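Local coordinates for protein putative glutaryl-CoA dehydrogenase (Thermus thermophilus, PDB 2EBA) that is a flavoprotein of the acyl-CoA dehydrogenase family that binds flavin-adenine dinucleotide and assembles from four chains, at residues E29-I34 with E83-G88; V156-K161 with L217-V222; N166-H171 with F196-V201; L172-A177 with G186-T191. All coordinates share one frame; numbering follows the deposited sequence.

Contact 1: residues E29-I34 with E83-G88; sequences EALPHI and ERVDSG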
loop_
_atom_site.group_PDB
_atom_site.type_symbol
_atom_site.label_atom_id
_atom_site.label_comp_id
_atom_site.label_asym_id
_atom_site.label_seq_id
_atom_site.Cartn_x
_atom_site.Cartn_y
_atom_site.Cartn_z
ATOM N N GLU A 29 -0.504 36.113 -14.312
ATOM C CA GLU A 29 0.797 36.233 -14.949
ATOM C C GLU A 29 1.586 34.965 -15.217
ATOM O O GLU A 29 2.490 34.996 -16.054
ATOM C CB GLU A 29 1.665 37.199 -14.169
ATOM C CG GLU A 29 1.456 38.642 -14.549
ATOM C CD GLU A 29 2.370 39.585 -13.778
ATOM O OE1 GLU A 29 1.836 40.454 -13.058
ATOM O OE2 GLU A 29 3.620 39.460 -13.876
ATOM N N ALA A 30 1.286 33.869 -14.526
ATOM C CA ALA A 30 2.072 32.656 -14.738
ATOM C C ALA A 30 1.291 31.411 -15.167
ATOM O O ALA A 30 1.725 30.705 -16.081
ATOM C CB ALA A 30 2.905 32.334 -13.487
ATOM N N LEU A 31 0.156 31.132 -14.530
ATOM C CA LEU A 31 -0.574 29.924 -14.910
ATOM C C LEU A 31 -0.972 29.914 -16.384
ATOM O O LEU A 31 -0.925 28.875 -17.031
ATOM C CB LEU A 31 -1.804 29.724 -14.034
ATOM C CG LEU A 31 -2.284 28.275 -14.017
ATOM C CD1 LEU A 31 -2.247 27.704 -12.616
ATOM C CD2 LEU A 31 -3.684 28.247 -14.589
ATOM N N PRO A 32 -1.342 31.083 -16.947
ATOM C CA PRO A 32 -1.724 31.076 -18.363
ATOM C C PRO A 32 -0.617 30.579 -19.293
ATOM O O PRO A 32 -0.888 30.213 -20.430
ATOM C CB PRO A 32 -2.073 32.539 -18.644
ATOM C CG PRO A 32 -2.564 33.016 -17.325
ATOM C CD PRO A 32 -1.569 32.420 -16.360
ATOM N N HIS A 33 0.625 30.548 -18.808
ATOM C CA HIS A 33 1.751 30.141 -19.644
ATOM C C HIS A 33 2.521 28.913 -19.193
ATOM O O HIS A 33 3.238 28.318 -19.988
ATOM C CB HIS A 33 2.734 31.303 -19.755
ATOM C CG HIS A 33 2.071 32.628 -19.957
ATOM N ND1 HIS A 33 1.685 33.084 -21.196
ATOM C CD2 HIS A 33 1.660 33.561 -19.066
ATOM C CE1 HIS A 33 1.063 34.242 -21.063
ATOM N NE2 HIS A 33 1.032 34.553 -19.780
ATOM N N ILE A 34 2.385 28.534 -17.929
ATOM C CA ILE A 34 3.127 27.395 -17.403
ATOM C C ILE A 34 3.217 26.199 -18.341
ATOM O O ILE A 34 4.263 25.561 -18.414
ATOM C CB ILE A 34 2.570 26.914 -16.058
ATOM C CG1 ILE A 34 3.593 25.995 -15.400
ATOM C CG2 ILE A 34 1.262 26.182 -16.272
ATOM C CD1 ILE A 34 4.952 26.663 -15.226
ATOM N N GLU A 83 3.941 26.587 -5.901
ATOM C CA GLU A 83 3.925 25.177 -6.289
ATOM C C GLU A 83 2.615 24.773 -6.921
ATOM O O GLU A 83 2.571 23.945 -7.827
ATOM C CB GLU A 83 4.176 24.297 -5.070
ATOM C CG GLU A 83 4.553 22.870 -5.411
ATOM C CD GLU A 83 5.914 22.498 -4.865
ATOM O OE1 GLU A 83 6.253 22.991 -3.764
ATOM O OE2 GLU A 83 6.631 21.713 -5.524
ATOM N N ARG A 84 1.523 25.360 -6.454
ATOM C CA ARG A 84 0.209 25.061 -6.983
ATOM C C ARG A 84 0.194 25.353 -8.500
ATOM O O ARG A 84 -0.596 24.781 -9.264
ATOM C CB ARG A 84 -0.799 25.919 -6.281
ATOM C CG ARG A 84 -2.216 25.787 -6.739
ATOM C CD ARG A 84 -2.997 26.723 -5.842
ATOM N NE ARG A 84 -4.308 27.103 -6.351
ATOM C CZ ARG A 84 -4.519 27.914 -7.394
ATOM N NH1 ARG A 84 -3.497 28.447 -8.074
ATOM N NH2 ARG A 84 -5.764 28.218 -7.753
ATOM N N VAL A 85 1.057 26.269 -8.921
ATOM C CA VAL A 85 1.134 26.578 -10.339
ATOM C C VAL A 85 2.128 25.574 -10.929
ATOM O O VAL A 85 1.782 24.804 -11.820
ATOM C CB VAL A 85 1.642 28.000 -10.583
ATOM C CG1 VAL A 85 1.764 28.236 -12.065
ATOM C CG2 VAL A 85 0.692 29.012 -9.963
ATOM N N ASP A 86 3.359 25.597 -10.415
ATOM C CA ASP A 86 4.414 24.694 -10.860
ATOM C C ASP A 86 5.564 24.658 -9.852
ATOM O O ASP A 86 5.982 25.701 -9.352
ATOM C CB ASP A 86 4.953 25.133 -12.213
ATOM C CG ASP A 86 5.901 24.112 -12.818
ATOM O OD1 ASP A 86 5.419 23.137 -13.437
ATOM O OD2 ASP A 86 7.130 24.275 -12.651
ATOM N N SER A 87 6.071 23.455 -9.567
ATOM C CA SER A 87 7.171 23.266 -8.617
ATOM C C SER A 87 8.438 24.030 -9.037
ATOM O O SER A 87 9.259 24.396 -8.198
ATOM C CB SER A 87 7.515 21.770 -8.473
ATOM O OG SER A 87 6.401 20.982 -8.080
ATOM N N GLY A 88 8.606 24.260 -10.334
ATOM C CA GLY A 88 9.780 24.975 -10.786
ATOM C C GLY A 88 9.780 26.413 -10.308
ATOM O O GLY A 88 10.827 26.987 -9.973
#
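Leu31 and Val85 bring the two backbones closest, with their CA atoms 5.9 Å apart, where the start of helix 31-39 passes the junction between helices 72-85 and 87-107. Ala30 is the first residue to leave helical geometry after helix 13-29. Its carbonyl oxygen accepts from both His33 N and Ile34 N, which ties the break to the next helix. On the other side Asp86 separates its two helices in an extended conformation and serves as N-cap of the second: OD2 takes the N-H of Gly88 (OD2 to N 2.7 Å), met 44° out of the carboxylate plane.

Val85 supplies the apolar wedge. Its CG1 lies 4.1 Å from Leu31 CD1 and 4.3 Å from Ile34 CB, so one methyl is shared by two side chains one helical turn apart. With Ile34 CG1 trans to the backbone nitrogen (chi1 -165°), the chain reaches forward and CD1 packs 3.4 Å from Asp86 CB, a tight approach.

No hydrogen bond crosses between the segments; the contact is van der Waals, mostly apolar, with Ile34 lying against the Asp86 side chain. The polar needs of the buried carboxylate are met outside residues 29-34, with OD1 in a salt bridge to Arg353 of helix 351-361, which also donates to Val85 O. That arginine and the helix start behind OD2 would probably favour a negative charge on Asp86.

Contact 2: residues V156-K161 with L217-V222; sequences VLNGTK and LEEVRV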
loop_
_atom_site.group_PDB
_atom_site.type_symbol
_atom_site.label_atom_id
_atom_site.label_comp_id
_atom_site.label_asym_id
_atom_site.label_seq_id
_atom_site.Cartn_x
_atom_site.Cartn_y
_atom_site.Cartn_z
ATOM N N VAL A 156 41.661 28.329 -3.178
ATOM C CA VAL A 156 41.554 27.775 -4.523
ATOM C C VAL A 156 40.645 26.568 -4.412
ATOM O O VAL A 156 40.929 25.628 -3.672
ATOM C CB VAL A 156 42.923 27.337 -5.113
ATOM C CG1 VAL A 156 43.486 26.145 -4.352
ATOM C CG2 VAL A 156 42.751 26.978 -6.576
ATOM N N LEU A 157 39.534 26.611 -5.136
ATOM C CA LEU A 157 38.555 25.536 -5.110
ATOM C C LEU A 157 38.594 24.674 -6.362
ATOM O O LEU A 157 38.759 25.179 -7.482
ATOM C CB LEU A 157 37.147 26.119 -4.935
ATOM C CG LEU A 157 36.670 26.560 -3.541
ATOM C CD1 LEU A 157 37.747 27.363 -2.831
ATOM C CD2 LEU A 157 35.393 27.382 -3.682
ATOM N N ASN A 158 38.448 23.367 -6.153
ATOM C CA ASN A 158 38.438 22.377 -7.231
ATOM C C ASN A 158 37.401 21.304 -6.916
ATOM O O ASN A 158 37.455 20.665 -5.869
ATOM C CB ASN A 158 39.810 21.701 -7.384
ATOM C CG ASN A 158 40.809 22.548 -8.157
ATOM O OD1 ASN A 158 40.672 22.743 -9.367
ATOM N ND2 ASN A 158 41.819 23.053 -7.459
ATOM N N GLY A 159 36.459 21.107 -7.830
ATOM C CA GLY A 159 35.441 20.098 -7.627
ATOM C C GLY A 159 34.315 20.225 -8.623
ATOM O O GLY A 159 34.351 21.061 -9.522
ATOM N N THR A 160 33.300 19.396 -8.462
ATOM C CA THR A 160 32.158 19.433 -9.354
ATOM C C THR A 160 30.843 19.297 -8.578
ATOM O O THR A 160 30.781 18.626 -7.550
ATOM C CB THR A 160 32.254 18.307 -10.402
ATOM O OG1 THR A 160 33.296 18.617 -11.332
ATOM C CG2 THR A 160 30.942 18.147 -11.143
ATOM N N LYS A 161 29.799 19.955 -9.070
ATOM C CA LYS A 161 28.488 19.889 -8.445
ATOM C C LYS A 161 27.485 19.487 -9.514
ATOM O O LYS A 161 27.553 19.948 -10.657
ATOM C CB LYS A 161 28.117 21.251 -7.834
ATOM C CG LYS A 161 29.059 21.712 -6.725
ATOM C CD LYS A 161 29.107 20.712 -5.565
ATOM C CE LYS A 161 29.996 21.216 -4.424
ATOM N NZ LYS A 161 30.163 20.237 -3.302
ATOM N N LEU A 217 34.324 23.554 -11.063
ATOM C CA LEU A 217 35.256 24.522 -10.528
ATOM C C LEU A 217 36.663 23.993 -10.755
ATOM O O LEU A 217 37.062 22.975 -10.195
ATOM C CB LEU A 217 35.002 24.756 -9.033
ATOM C CG LEU A 217 33.719 25.532 -8.714
ATOM C CD1 LEU A 217 32.557 24.562 -8.665
ATOM C CD2 LEU A 217 33.864 26.278 -7.390
ATOM N N GLU A 218 37.406 24.698 -11.595
ATOM C CA GLU A 218 38.768 24.319 -11.934
ATOM C C GLU A 218 39.713 25.417 -11.450
ATOM O O GLU A 218 39.793 26.489 -12.054
ATOM C CB GLU A 218 38.867 24.158 -13.451
ATOM C CG GLU A 218 39.807 23.076 -13.941
ATOM C CD GLU A 218 39.699 22.867 -15.452
ATOM O OE1 GLU A 218 39.816 23.859 -16.208
ATOM O OE2 GLU A 218 39.498 21.709 -15.883
ATOM N N GLU A 219 40.414 25.148 -10.348
ATOM C CA GLU A 219 41.362 26.099 -9.765
ATOM C C GLU A 219 40.727 27.481 -9.593
ATOM O O GLU A 219 41.324 28.493 -9.935
ATOM C CB GLU A 219 42.594 26.213 -10.664
ATOM C CG GLU A 219 43.908 26.350 -9.918
ATOM C CD GLU A 219 44.273 25.108 -9.116
ATOM O OE1 GLU A 219 44.080 23.982 -9.621
ATOM O OE2 GLU A 219 44.776 25.258 -7.982
ATOM N N VAL A 220 39.513 27.513 -9.055
ATOM C CA VAL A 220 38.788 28.771 -8.856
ATOM C C VAL A 220 39.288 29.508 -7.628
ATOM O O VAL A 220 39.263 28.960 -6.516
ATOM C CB VAL A 220 37.267 28.505 -8.707
ATOM C CG1 VAL A 220 36.554 29.771 -8.306
ATOM C CG2 VAL A 220 36.706 27.965 -10.017
ATOM N N ARG A 221 39.738 30.748 -7.787
ATOM C CA ARG A 221 40.225 31.455 -6.616
ATOM C C ARG A 221 39.136 32.317 -6.002
ATOM O O ARG A 221 38.355 33.003 -6.694
ATOM C CB ARG A 221 41.434 32.346 -6.920
ATOM C CG ARG A 221 42.152 32.050 -8.220
ATOM C CD ARG A 221 43.647 31.796 -7.981
ATOM N NE ARG A 221 44.330 32.908 -7.316
ATOM C CZ ARG A 221 45.375 32.751 -6.504
ATOM N NH1 ARG A 221 45.845 31.533 -6.257
ATOM N NH2 ARG A 221 45.947 33.812 -5.939
ATOM N N VAL A 222 39.093 32.280 -4.679
ATOM C CA VAL A 222 38.115 33.031 -3.939
ATOM C C VAL A 222 38.759 33.632 -2.704
ATOM O O VAL A 222 39.384 32.921 -1.914
ATOM C CB VAL A 222 36.960 32.130 -3.464
ATOM C CG1 VAL A 222 35.783 32.995 -3.041
ATOM C CG2 VAL A 222 36.574 31.138 -4.561
#
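Leu157 and Leu217 form the apolar centre, lying side by side and pointing the same way from an antiparallel strand pair interrupted by a G1 beta bulge. Leu157 CB is 4.1 Å from Leu217 CD2, and Leu157 CD2 reaches Val222 CG2 at 4.0 Å. This face, with Val220 beside it, also receives Phe196 of strand 196-200 and Val189 of the facing smaller sheet.

The backbone ladder brackets the centre. Leu157 and Val220 exchange two bonds, the one from Leu157 N to Val220 O being 2.7 Å long and nearly straight. Gly159 and Leu217 exchange two more, yet the register between these pairs slips by one residue, because Glu219 and Val220 both face Leu157. Glu219 accommodates the slip with a positive phi.

At the polar edge the bulge is closed by Asn158. Val156 CG2 lies against the end of the bent Glu219 chain, 3.0 Å from OE2, tight for a methyl and an oxygen. The carboxylate and amide planes stand 56° apart, and ND2 makes a weak bond to Glu219 OE1. With CG opposite the carbonyl carbon (chi1 -80°), the amide meets the backbone more firmly: Asn158 OD1 accepts from Glu219 N at 2.6 Å, the donor standing 47° out of the amide plane.

Contact 3: residues N166-H171 with F196-V201; sequences NGNLAH and FQAREV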
loop_
_atom_site.group_PDB
_atom_site.type_symbol
_atom_site.label_atom_id
_atom_site.label_comp_id
_atom_site.label_asym_id
_atom_site.label_seq_id
_atom_site.Cartn_x
_atom_site.Cartn_y
_atom_site.Cartn_z
ATOM N N ASN A 166 19.290 26.903 -10.724
ATOM C CA ASN A 166 19.753 28.256 -11.009
ATOM C C ASN A 166 21.227 28.277 -11.392
ATOM O O ASN A 166 21.853 29.336 -11.391
ATOM C CB ASN A 166 19.542 29.175 -9.796
ATOM C CG ASN A 166 18.084 29.507 -9.565
ATOM O OD1 ASN A 166 17.246 29.299 -10.446
ATOM N ND2 ASN A 166 17.774 30.044 -8.385
ATOM N N GLY A 167 21.776 27.105 -11.701
ATOM C CA GLY A 167 23.173 27.001 -12.080
ATOM C C GLY A 167 23.621 27.993 -13.142
ATOM O O GLY A 167 24.679 28.609 -12.997
ATOM N N ASN A 168 22.827 28.155 -14.203
ATOM C CA ASN A 168 23.156 29.092 -15.287
ATOM C C ASN A 168 22.534 30.493 -15.179
ATOM O O ASN A 168 22.737 31.332 -16.057
ATOM C CB ASN A 168 22.785 28.497 -16.651
ATOM C CG ASN A 168 23.789 27.486 -17.128
ATOM O OD1 ASN A 168 23.935 26.415 -16.546
ATOM N ND2 ASN A 168 24.499 27.823 -18.192
ATOM N N LEU A 169 21.779 30.753 -14.118
ATOM C CA LEU A 169 21.167 32.064 -13.940
ATOM C C LEU A 169 21.949 32.845 -12.891
ATOM O O LEU A 169 21.985 34.076 -12.909
ATOM C CB LEU A 169 19.711 31.924 -13.461
ATOM C CG LEU A 169 18.646 31.195 -14.287
ATOM C CD1 LEU A 169 17.342 31.126 -13.494
ATOM C CD2 LEU A 169 18.420 31.920 -15.591
ATOM N N ALA A 170 22.596 32.107 -11.992
ATOM C CA ALA A 170 23.325 32.683 -10.866
ATOM C C ALA A 170 24.589 33.480 -11.129
ATOM O O ALA A 170 25.386 33.149 -12.002
ATOM C CB ALA A 170 23.629 31.585 -9.852
ATOM N N HIS A 171 24.755 34.544 -10.348
ATOM C CA HIS A 171 25.947 35.377 -10.412
ATOM C C HIS A 171 26.753 34.932 -9.203
ATOM O O HIS A 171 27.978 35.007 -9.192
ATOM C CB HIS A 171 25.624 36.860 -10.245
ATOM C CG HIS A 171 24.468 37.322 -11.068
ATOM N ND1 HIS A 171 23.161 37.200 -10.645
ATOM C CD2 HIS A 171 24.418 37.905 -12.289
ATOM C CE1 HIS A 171 22.355 37.690 -11.571
ATOM N NE2 HIS A 171 23.093 38.124 -12.578
ATOM N N PHE A 196 35.549 28.754 -13.334
ATOM C CA PHE A 196 34.201 28.341 -12.946
ATOM C C PHE A 196 33.291 28.179 -14.159
ATOM O O PHE A 196 33.011 29.148 -14.860
ATOM C CB PHE A 196 33.604 29.394 -12.012
ATOM C CG PHE A 196 32.296 28.992 -11.382
ATOM C CD1 PHE A 196 32.266 28.487 -10.088
ATOM C CD2 PHE A 196 31.098 29.144 -12.069
ATOM C CE1 PHE A 196 31.059 28.137 -9.478
ATOM C CE2 PHE A 196 29.886 28.797 -11.469
ATOM C CZ PHE A 196 29.868 28.293 -10.167
ATOM N N GLN A 197 32.820 26.960 -14.396
ATOM C CA GLN A 197 31.946 26.704 -15.536
ATOM C C GLN A 197 30.616 26.111 -15.100
ATOM O O GLN A 197 30.571 25.244 -14.232
ATOM C CB GLN A 197 32.609 25.735 -16.523
ATOM C CG GLN A 197 33.958 26.179 -17.080
ATOM C CD GLN A 197 33.876 27.393 -18.001
ATOM O OE1 GLN A 197 34.846 27.725 -18.693
ATOM N NE2 GLN A 197 32.727 28.067 -18.007
ATOM N N ALA A 198 29.539 26.584 -15.717
ATOM C CA ALA A 198 28.199 26.099 -15.416
ATOM C C ALA A 198 27.557 25.631 -16.711
ATOM O O ALA A 198 27.375 26.418 -17.631
ATOM C CB ALA A 198 27.365 27.205 -14.804
ATOM N N ARG A 199 27.218 24.352 -16.780
ATOM C CA ARG A 199 26.592 23.815 -17.977
ATOM C C ARG A 199 25.235 23.254 -17.610
ATOM O O ARG A 199 25.090 22.541 -16.617
ATOM C CB ARG A 199 27.488 22.739 -18.600
ATOM C CG ARG A 199 28.891 23.267 -18.908
ATOM C CD ARG A 199 29.667 22.399 -19.890
ATOM N NE ARG A 199 30.098 21.120 -19.322
ATOM C CZ ARG A 199 30.944 20.993 -18.299
ATOM N NH1 ARG A 199 31.457 22.073 -17.711
ATOM N NH2 ARG A 199 31.284 19.780 -17.872
ATOM N N GLU A 200 24.235 23.604 -18.403
ATOM C CA GLU A 200 22.881 23.144 -18.151
ATOM C C GLU A 200 22.684 21.676 -18.455
ATOM O O GLU A 200 23.341 21.115 -19.327
ATOM C CB GLU A 200 21.889 23.933 -18.983
ATOM C CG GLU A 200 21.859 25.393 -18.679
ATOM C CD GLU A 200 20.871 26.114 -19.559
ATOM O OE1 GLU A 200 20.473 25.524 -20.578
ATOM O OE2 GLU A 200 20.498 27.264 -19.249
ATOM N N VAL A 201 21.752 21.075 -17.724
ATOM C CA VAL A 201 21.397 19.675 -17.862
ATOM C C VAL A 201 20.267 19.586 -18.883
ATOM O O VAL A 201 19.280 20.315 -18.787
ATOM C CB VAL A 201 20.923 19.103 -16.499
ATOM C CG1 VAL A 201 20.432 17.665 -16.660
ATOM C CG2 VAL A 201 22.072 19.184 -15.479
#
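The loop that links strand 154-165 to strand 172-178 meets strand 196-200 of the antiparallel sheet, Gly167 and Asn168 against Ala198 and Glu200. A tight turn shapes the loop: Asn166 O accepts from both Leu169 N and Ala170 N, while Ala170 O receives the hydroxyl of Thr191. The turn presents Gly167 O to Ala198 CB at 3.5 Å.

Asn168 does most of the touching. Its CG stands trans to the carbonyl carbon (chi1 -78°), which sends the amide toward the strand. ND2 gives Ala198 O a weak bond, 3.2 Å long and bent to 132°. Glu200 crosses the amide at a slant, with its carboxylate plane 68° from it; the meeting is through the aliphatic part, Glu200 CG lying 3.1 Å from Asn168 OD1. Glu200 OE1 pairs with Lys202.

Since the one bond across the segments is weak, the orientation of Asn168 probably owes much to Ser213, on the next strand, which is hydrogen-bonded to OD1. The amide thus spans two adjacent strands, its oxygen held by one and its nitrogen leaning on the other, and ties the sheet to a loop whose Gly167 comes within about 8 Å (nearest atoms) of bound flavin-adenine dinucleotide.

Contact 4: residues L172-A177 with G186-T191; sequences LAVIWA and GFLVPT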
loop_
_atom_site.group_PDB
_atom_site.type_symbol
_atom_site.label_atom_id
_atom_site.label_comp_id
_atom_site.label_asym_id
_atom_site.label_seq_id
_atom_site.Cartn_x
_atom_site.Cartn_y
_atom_site.Cartn_z
ATOM N N LEU A 172 26.046 34.462 -8.180
ATOM C CA LEU A 172 26.685 34.009 -6.950
ATOM C C LEU A 172 26.345 32.542 -6.710
ATOM O O LEU A 172 25.191 32.143 -6.815
ATOM C CB LEU A 172 26.205 34.861 -5.769
ATOM C CG LEU A 172 27.104 34.857 -4.533
ATOM C CD1 LEU A 172 28.470 35.417 -4.906
ATOM C CD2 LEU A 172 26.473 35.677 -3.427
ATOM N N ALA A 173 27.356 31.745 -6.381
ATOM C CA ALA A 173 27.168 30.319 -6.141
ATOM C C ALA A 173 27.702 29.915 -4.771
ATOM O O ALA A 173 28.903 29.996 -4.514
ATOM C CB ALA A 173 27.864 29.501 -7.241
ATOM N N VAL A 174 26.799 29.482 -3.894
ATOM C CA VAL A 174 27.180 29.065 -2.554
ATOM C C VAL A 174 27.750 27.683 -2.703
ATOM O O VAL A 174 27.015 26.712 -2.824
ATOM C CB VAL A 174 25.973 29.009 -1.625
ATOM C CG1 VAL A 174 26.407 28.620 -0.223
ATOM C CG2 VAL A 174 25.285 30.349 -1.618
ATOM N N ILE A 175 29.069 27.591 -2.711
ATOM C CA ILE A 175 29.704 26.308 -2.879
ATOM C C ILE A 175 30.215 25.759 -1.575
ATOM O O ILE A 175 30.804 26.487 -0.778
ATOM C CB ILE A 175 30.872 26.403 -3.881
ATOM C CG1 ILE A 175 30.382 26.062 -5.284
ATOM C CG2 ILE A 175 31.986 25.451 -3.491
ATOM C CD1 ILE A 175 29.417 27.047 -5.854
ATOM N N TRP A 176 29.981 24.464 -1.365
ATOM C CA TRP A 176 30.447 23.776 -0.166
ATOM C C TRP A 176 31.560 22.819 -0.553
ATOM O O TRP A 176 31.378 21.963 -1.415
ATOM C CB TRP A 176 29.307 22.994 0.498
ATOM C CG TRP A 176 28.150 23.854 0.835
ATOM C CD1 TRP A 176 27.077 24.119 0.040
ATOM C CD2 TRP A 176 28.008 24.692 1.993
ATOM N NE1 TRP A 176 26.283 25.076 0.620
ATOM C CE2 TRP A 176 26.831 25.445 1.820
ATOM C CE3 TRP A 176 28.767 24.882 3.156
ATOM C CZ2 TRP A 176 26.394 26.379 2.766
ATOM C CZ3 TRP A 176 28.332 25.815 4.094
ATOM C CH2 TRP A 176 27.158 26.548 3.890
ATOM N N ALA A 177 32.717 22.983 0.078
ATOM C CA ALA A 177 33.866 22.130 -0.194
ATOM C C ALA A 177 34.526 21.785 1.119
ATOM O O ALA A 177 34.096 22.242 2.164
ATOM C CB ALA A 177 34.857 22.846 -1.089
ATOM N N GLY A 186 31.962 27.084 3.565
ATOM C CA GLY A 186 31.071 27.615 2.548
ATOM C C GLY A 186 31.559 28.901 1.913
ATOM O O GLY A 186 31.854 29.872 2.611
ATOM N N PHE A 187 31.613 28.919 0.584
ATOM C CA PHE A 187 32.075 30.096 -0.136
ATOM C C PHE A 187 31.016 30.754 -1.013
ATOM O O PHE A 187 30.145 30.084 -1.573
ATOM C CB PHE A 187 33.275 29.730 -1.009
ATOM C CG PHE A 187 34.335 28.956 -0.286
ATOM C CD1 PHE A 187 34.225 27.577 -0.132
ATOM C CD2 PHE A 187 35.438 29.607 0.261
ATOM C CE1 PHE A 187 35.195 26.859 0.556
ATOM C CE2 PHE A 187 36.411 28.899 0.948
ATOM C CZ PHE A 187 36.293 27.525 1.098
ATOM N N LEU A 188 31.091 32.079 -1.109
ATOM C CA LEU A 188 30.199 32.854 -1.968
ATOM C C LEU A 188 31.077 33.090 -3.193
ATOM O O LEU A 188 31.859 34.035 -3.246
ATOM C CB LEU A 188 29.817 34.186 -1.313
ATOM C CG LEU A 188 29.197 34.019 0.073
ATOM C CD1 LEU A 188 28.761 35.371 0.614
ATOM C CD2 LEU A 188 28.015 33.057 -0.017
ATOM N N VAL A 189 30.943 32.188 -4.159
ATOM C CA VAL A 189 31.722 32.186 -5.393
ATOM C C VAL A 189 31.054 32.876 -6.570
ATOM O O VAL A 189 30.030 32.416 -7.057
ATOM C CB VAL A 189 32.020 30.731 -5.827
ATOM C CG1 VAL A 189 32.854 30.715 -7.105
ATOM C CG2 VAL A 189 32.716 29.995 -4.715
ATOM N N PRO A 190 31.618 33.999 -7.031
ATOM C CA PRO A 190 31.002 34.678 -8.176
ATOM C C PRO A 190 31.081 33.689 -9.342
ATOM O O PRO A 190 32.030 32.919 -9.438
ATOM C CB PRO A 190 31.892 35.903 -8.361
ATOM C CG PRO A 190 32.313 36.216 -6.944
ATOM C CD PRO A 190 32.655 34.838 -6.409
ATOM N N THR A 191 30.088 33.681 -10.218
ATOM C CA THR A 191 30.114 32.708 -11.292
ATOM C C THR A 191 30.981 33.097 -12.472
ATOM O O THR A 191 31.186 32.289 -13.376
ATOM C CB THR A 191 28.688 32.374 -11.783
ATOM O OG1 THR A 191 28.031 33.570 -12.221
ATOM C CG2 THR A 191 27.880 31.720 -10.659
#
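The Trp176 indole lies against Gly186, whose CA is 3.6 Å from CZ3 and meets the ring obliquely; with no side chain at Gly186, the six-membered ring can settle close to the backbone. Trp176 CG stands opposite the carbonyl carbon (chi1 -57°), which puts the indole beside that glycine. Beyond this contact the indole also meets the ring of Phe129, and the Trp176 side chain comes within about 7 Å (nearest atoms) of bound flavin-adenine dinucleotide. The Phe187 ring has Ile175 O at its edge, near the ring plane, with CD1 3.6 Å from that oxygen. Ala177 CB approaches the same ring obliquely, and Trp155 packs against it edge-to-face.

Strands 172-178 and 184-190 make a beta hairpin, with short axes 150° apart in direction, and its first strand is also paired with strand 127-130. Ala173 with Val189 and Ile175 with Phe187 are the hydrogen-bonded pairs, each exchanging two bonds. The bond from Phe187 N to Ile175 O, 2.9 Å long, is nearly straight, whereas Val189 N reaches Ala173 O from 39° out of the Ala173 carbonyl plane.

On the face with Trp176, Val174 and Leu188 run side by side, CG2 to CD2 4.2 Å. Leu172 CD1 packs on Leu188 CB at 4.0 Å, and both leucines touch Phe116 of helix 110-121. On the face with Phe187, Ile175 CB meets Val189 CG2 at 4.1 Å, next to Phe196.

Contact 1 stands apart, joining helices of the N-terminal domain before the other three begin; its centre is about 23 Å from that of contact 3 and 35 Å from that of contact 2. Contacts 2, 3 and 4 are nested along the chain, 4 inside 3 inside 2, all in the middle domain, with centres 9 to 14 Å apart. Contacts 2 and 3 reach one antiparallel sheet, contact 4 a smaller one. Leu157 packs against Phe187, Val189 and Ile175, and Phe196 touches Leu217 and Ala173, so the two sheets share an apolar interior. The beta domain is therefore built from nested closures, beside the helical region, which its loop 166-171 and strand 172-178 also touch.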